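Local coordinates for protein glycoside hydrolase, family 11\:clostridium cellulosome enzyme, dockerin type i\:polysaccharide (Clostridium thermocellum, PDB 2C71) that removes acetyl groups from acetylated xylan as a metal-dependent family 4 carbohydrate esterase, probably with a fold shared with peptidoglycan deacetylases, at residues G149-L154 against V183-L188; K192-D197 against R202-V207. All blocks are in the same frame, centred on the assembly; numbering follows the deposited sequence.

In the fold
From the N terminus, strand 6-12 runs through the middle of the parallel sheet, and strand 151-155 later pairs with it. Interaction 1 brings 149-154 against the first turn of helix 185-192, closing a loop of 28 residues that holds helix 164-177 and strand 181-182. Interaction 2 then opens where the same helix ends: 192-197 leaves it, and 202-207 turns back, closing a short loop of four residues. The two contacts follow in series and neither encloses the other, yet they touch, because 202-207 returns to 149-154, with probable hydrogen bonds from V207 N to G149 O and from I151 N to N205 O.

Interaction 1: residues G149-L154 against V183-L188; sequences GTIILL and VTLTEL
G149 meets the helix through its backbone: the CD2 methyl of L188 lies 3.8 Å from G149 O, a carbonyl that also receives the backbone N-H of V207. The positive phi of G149 (96°) suits a residue without a side chain, since a CB there would collide with the carbonyl oxygen of the residue before. I151 then carries the apolar part of the contact. Its CD1 lies 3.9 Å from L185 CD2, the two side chains crossing at about a right angle, while its CG1 sits 4.0 Å from L188 CD2. L188 reaches both G149 and I151 with one methyl because its CG extends anti to the backbone N (chi1 179°), and its CB already points toward the strand. L185 and L188, spaced i, i+3 on the first turn of the helix, thus both reach the same isoleucine from the helix side.

That turn is secured at its start by T184, the N-cap. E187 N donates to T184 OG1 at 3.1 Å, and T184 N donates in return to E187 OE1 at 2.9 Å, meeting the carboxylate from 46° above its plane. The reciprocal pair is a capping box, and L185 and L188 of the turn it caps pack a helix start onto the parallel sheet of the NodB-homology fold, with the I151 side chain about 13 Å from the bound magnesium ion.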
loop_
_atom_site.group_PDB
_atom_site.type_symbol
_atom_site.label_atom_id
_atom_site.label_comp_id
_atom_site.label_asym_id
_atom_site.label_seq_id
_atom_site.Cartn_x
_atom_site.Cartn_y
_atom_site.Cartn_z
ATOM N N GLY A 149 3.407 4.159 14.719
ATOM C CA GLY A 149 2.218 4.482 13.977
ATOM C C GLY A 149 2.428 4.885 12.511
ATOM O O GLY A 149 1.436 5.092 11.806
ATOM N N THR A 150 3.677 4.971 12.056
ATOM C CA THR A 150 3.905 5.398 10.666
ATOM C C THR A 150 3.346 4.371 9.675
ATOM O O THR A 150 3.553 3.160 9.804
ATOM C CB THR A 150 5.401 5.562 10.421
ATOM O OG1 THR A 150 5.922 6.592 11.275
ATOM C CG2 THR A 150 5.779 5.823 8.981
ATOM N N ILE A 151 2.748 4.908 8.603
ATOM C CA ILE A 151 2.435 4.167 7.385
ATOM C C ILE A 151 3.587 4.426 6.411
ATOM O O ILE A 151 3.874 5.585 6.120
ATOM C CB ILE A 151 1.098 4.590 6.813
ATOM C CG1 ILE A 151 -0.057 4.305 7.792
ATOM C CG2 ILE A 151 0.859 3.953 5.442
ATOM C CD1 ILE A 151 -1.413 4.936 7.377
ATOM N N ILE A 152 4.269 3.382 5.970
ATOM C CA ILE A 152 5.425 3.491 5.065
ATOM C C ILE A 152 4.932 3.243 3.647
ATOM O O ILE A 152 4.346 2.187 3.371
ATOM C CB ILE A 152 6.474 2.420 5.404
ATOM C CG1 ILE A 152 6.957 2.504 6.867
ATOM C CG2 ILE A 152 7.649 2.537 4.434
ATOM C CD1 ILE A 152 7.684 1.293 7.320
ATOM N N LEU A 153 5.130 4.202 2.754
ATOM C CA LEU A 153 4.714 4.142 1.347
ATOM C C LEU A 153 5.943 3.748 0.504
ATOM O O LEU A 153 6.869 4.552 0.313
ATOM C CB LEU A 153 4.127 5.449 0.907
ATOM C CG LEU A 153 3.458 5.478 -0.484
ATOM C CD1 LEU A 153 2.721 6.808 -0.643
ATOM C CD2 LEU A 153 4.381 5.243 -1.657
ATOM N N LEU A 154 5.969 2.498 0.026
ATOM C CA LEU A 154 6.907 1.989 -0.949
ATOM C C LEU A 154 6.147 1.546 -2.194
ATOM O O LEU A 154 4.927 1.539 -2.228
ATOM C CB LEU A 154 7.739 0.832 -0.343
ATOM C CG LEU A 154 8.653 1.235 0.797
ATOM C CD1 LEU A 154 9.244 -0.026 1.460
ATOM C CD2 LEU A 154 9.799 2.169 0.287
ATOM N N VAL A 183 2.551 -4.520 10.853
ATOM C CA VAL A 183 1.145 -4.850 10.814
ATOM C C VAL A 183 0.524 -4.397 9.499
ATOM O O VAL A 183 1.057 -3.505 8.806
ATOM C CB VAL A 183 0.419 -4.200 12.016
ATOM C CG1 VAL A 183 0.910 -4.886 13.350
ATOM C CG2 VAL A 183 0.581 -2.706 12.065
ATOM N N THR A 184 -0.618 -4.998 9.160
ATOM C CA THR A 184 -1.433 -4.508 8.036
ATOM C C THR A 184 -2.088 -3.187 8.432
ATOM O O THR A 184 -2.120 -2.833 9.608
ATOM C CB THR A 184 -2.511 -5.506 7.624
ATOM O OG1 THR A 184 -3.457 -5.590 8.675
ATOM C CG2 THR A 184 -1.950 -6.886 7.242
ATOM N N LEU A 185 -2.676 -2.467 7.463
ATOM C CA LEU A 185 -3.407 -1.238 7.804
ATOM C C LEU A 185 -4.560 -1.527 8.742
ATOM O O LEU A 185 -4.765 -0.795 9.717
ATOM C CB LEU A 185 -3.892 -0.510 6.544
ATOM C CG LEU A 185 -2.787 0.139 5.709
ATOM C CD1 LEU A 185 -3.390 0.743 4.416
ATOM C CD2 LEU A 185 -2.076 1.215 6.473
ATOM N N THR A 186 -5.330 -2.562 8.471
ATOM C CA THR A 186 -6.462 -2.879 9.339
ATOM C C THR A 186 -5.959 -3.155 10.744
ATOM O O THR A 186 -6.567 -2.701 11.732
ATOM C CB THR A 186 -7.318 -4.053 8.781
ATOM O OG1 THR A 186 -8.102 -3.571 7.676
ATOM C CG2 THR A 186 -8.249 -4.670 9.800
ATOM N N GLU A 187 -4.887 -3.926 10.865
ATOM C CA GLU A 187 -4.341 -4.242 12.163
ATOM C C GLU A 187 -3.831 -2.998 12.879
ATOM O O GLU A 187 -3.994 -2.846 14.099
ATOM C CB GLU A 187 -3.236 -5.263 12.022
ATOM C CG GLU A 187 -3.673 -6.670 11.695
ATOM C CD GLU A 187 -2.564 -7.604 11.168
ATOM O OE1 GLU A 187 -1.357 -7.188 10.975
ATOM O OE2 GLU A 187 -2.914 -8.824 10.889
ATOM N N LEU A 188 -3.176 -2.085 12.143
ATOM C CA LEU A 188 -2.671 -0.860 12.746
ATOM C C LEU A 188 -3.803 -0.068 13.408
ATOM O O LEU A 188 -3.702 0.352 14.556
ATOM C CB LEU A 188 -1.976 -0.018 11.677
ATOM C CG LEU A 188 -1.410 1.303 12.167
ATOM C CD1 LEU A 188 -0.403 1.088 13.310
ATOM C CD2 LEU A 188 -0.751 2.113 11.007
#

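Interaction 2: residues K192-D197 against R202-V207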
loop_
_atom_site.group_PDB
_atom_site.type_symbol
_atom_site.label_atom_id
_atom_site.label_comp_id
_atom_site.label_asym_id
_atom_site.label_seq_id
_atom_site.Cartn_x
_atom_site.Cartn_y
_atom_site.Cartn_z
ATOM N N LYS A 192 -4.471 0.079 17.665
ATOM C CA LYS A 192 -4.420 1.442 18.206
ATOM C C LYS A 192 -5.789 1.931 18.693
ATOM O O LYS A 192 -5.884 3.021 19.255
ATOM C CB LYS A 192 -3.885 2.410 17.132
ATOM C CG LYS A 192 -2.489 2.201 16.671
ATOM C CD LYS A 192 -1.492 2.575 17.658
ATOM C CE LYS A 192 -0.044 2.616 17.067
ATOM N NZ LYS A 192 0.834 2.826 18.215
ATOM N N GLY A 193 -6.834 1.152 18.491
ATOM C CA GLY A 193 -8.175 1.525 18.931
ATOM C C GLY A 193 -8.810 2.634 18.104
ATOM O O GLY A 193 -9.691 3.345 18.612
ATOM N N VAL A 194 -8.409 2.792 16.850
ATOM C CA VAL A 194 -8.959 3.846 15.977
ATOM C C VAL A 194 -9.942 3.168 15.024
ATOM O O VAL A 194 -9.556 2.278 14.258
ATOM C CB VAL A 194 -7.858 4.516 15.157
ATOM C CG1 VAL A 194 -8.448 5.554 14.198
ATOM C CG2 VAL A 194 -6.848 5.139 16.123
ATOM N N PRO A 195 -11.229 3.529 15.055
ATOM C CA PRO A 195 -12.187 2.920 14.126
ATOM C C PRO A 195 -11.755 3.150 12.685
ATOM O O PRO A 195 -11.250 4.230 12.349
ATOM C CB PRO A 195 -13.500 3.676 14.421
ATOM C CG PRO A 195 -13.329 4.081 15.864
ATOM C CD PRO A 195 -11.888 4.459 15.996
ATOM N N ILE A 196 -11.978 2.165 11.842
ATOM C CA ILE A 196 -11.706 2.260 10.408
ATOM C C ILE A 196 -12.977 2.853 9.791
ATOM O O ILE A 196 -13.930 2.145 9.465
ATOM C CB ILE A 196 -11.336 0.907 9.797
ATOM C CG1 ILE A 196 -10.126 0.318 10.528
ATOM C CG2 ILE A 196 -11.030 1.079 8.315
ATOM C CD1 ILE A 196 -9.858 -1.114 10.203
ATOM N N ASP A 197 -13.011 4.176 9.728
ATOM C CA ASP A 197 -14.225 4.928 9.486
ATOM C C ASP A 197 -14.075 5.814 8.249
ATOM O O ASP A 197 -13.448 6.882 8.316
ATOM C CB ASP A 197 -14.550 5.803 10.703
ATOM C CG ASP A 197 -15.837 6.585 10.545
ATOM O OD1 ASP A 197 -16.510 6.505 9.477
ATOM O OD2 ASP A 197 -16.210 7.285 11.540
ATOM N N ARG A 202 -10.057 12.728 5.831
ATOM C CA ARG A 202 -8.703 13.180 5.992
ATOM C C ARG A 202 -7.772 12.041 5.583
ATOM O O ARG A 202 -8.108 10.868 5.683
ATOM C CB ARG A 202 -8.475 13.553 7.423
ATOM C CG ARG A 202 -9.428 14.681 7.859
ATOM C CD ARG A 202 -9.399 14.958 9.285
ATOM N NE ARG A 202 -8.111 15.506 9.610
ATOM C CZ ARG A 202 -7.677 15.665 10.852
ATOM N NH1 ARG A 202 -8.438 15.298 11.876
ATOM N NH2 ARG A 202 -6.466 16.173 11.074
ATOM N N MET A 203 -6.610 12.414 5.077
ATOM C CA MET A 203 -5.603 11.416 4.672
ATOM C C MET A 203 -4.709 11.052 5.854
ATOM O O MET A 203 -4.113 11.911 6.496
ATOM C CB MET A 203 -4.754 11.832 3.452
ATOM C CG MET A 203 -3.916 10.646 2.839
ATOM S SD MET A 203 -3.676 10.771 1.096
ATOM C CE MET A 203 -2.960 12.392 0.938
ATOM N N TYR A 204 -4.626 9.756 6.134
ATOM C CA TYR A 204 -3.777 9.252 7.227
ATOM C C TYR A 204 -2.396 8.984 6.704
ATOM O O TYR A 204 -2.187 8.144 5.813
ATOM C CB TYR A 204 -4.310 7.951 7.769
ATOM C CG TYR A 204 -5.595 8.056 8.534
ATOM C CD1 TYR A 204 -6.826 8.150 7.899
ATOM C CD2 TYR A 204 -5.586 8.026 9.944
ATOM C CE1 TYR A 204 -8.008 8.209 8.598
ATOM C CE2 TYR A 204 -6.768 8.055 10.646
ATOM C CZ TYR A 204 -7.977 8.178 9.967
ATOM O OH TYR A 204 -9.176 8.226 10.680
ATOM N N ASN A 205 -1.383 9.658 7.261
ATOM C CA ASN A 205 0.025 9.327 7.046
ATOM C C ASN A 205 0.577 8.467 8.181
ATOM O O ASN A 205 1.660 7.891 8.072
ATOM C CB ASN A 205 0.872 10.577 6.874
ATOM C CG ASN A 205 0.415 11.408 5.716
ATOM O OD1 ASN A 205 0.327 10.873 4.574
ATOM N ND2 ASN A 205 0.139 12.647 5.938
ATOM N N SER A 206 -0.189 8.356 9.256
ATOM C CA SER A 206 0.151 7.642 10.457
ATOM C C SER A 206 -1.149 7.408 11.208
ATOM O O SER A 206 -2.177 8.017 10.890
ATOM C CB SER A 206 1.042 8.467 11.336
ATOM O OG SER A 206 0.479 9.695 11.685
ATOM N N VAL A 207 -1.066 6.524 12.202
ATOM C CA VAL A 207 -2.201 6.255 13.099
ATOM C C VAL A 207 -1.736 6.398 14.516
ATOM O O VAL A 207 -0.780 5.754 14.907
ATOM C CB VAL A 207 -2.785 4.849 12.864
ATOM C CG1 VAL A 207 -3.966 4.597 13.817
ATOM C CG2 VAL A 207 -3.214 4.649 11.390
HETATM O O HOH W 1 0.915 5.923 17.128
HETATM O O HOH W 2 -11.184 6.524 10.006
#
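With chi1 at 180°, V207 swings CG1 anti to its backbone N and toward the opposing segment, where V194 presents CG2 beside its own backbone N. The two methyls meet at 3.7 Å, the side chains slanting across one another. K192 reaches the same methyl from the end of the helix: chi1 (-64°) sets CG beside the backbone N, where CB and CG both lie about 4.0 Å from V207 CG1, and a bend at chi2 (-72°) then sends the tail on past the backbone, bringing CE to 3.9 Å from V207 O. V207 CG1 is thus shared between V194 and the aliphatic base of the lysine. The ammonium group makes a salt bridge with D148; a water accepts a weak bond from K192 NZ and donates to V207 O at 2.8 Å.

Between K192 and V194, G193 takes positive phi and ends helix 185-192 in a Schellman motif, which turns the chain out of the helix into 194-197. Farther along, I196 centres an inverse gamma turn, and the next residue, D197, gives its backbone N-H to a second water at 3.0 Å. Y204 OH donates to that water at 2.7 Å, so a single solvent molecule joins the two segments where their side chains lie farther apart. F189 of the helix sets its ring edge-to-face with that of Y204 and also touches V194 and V207.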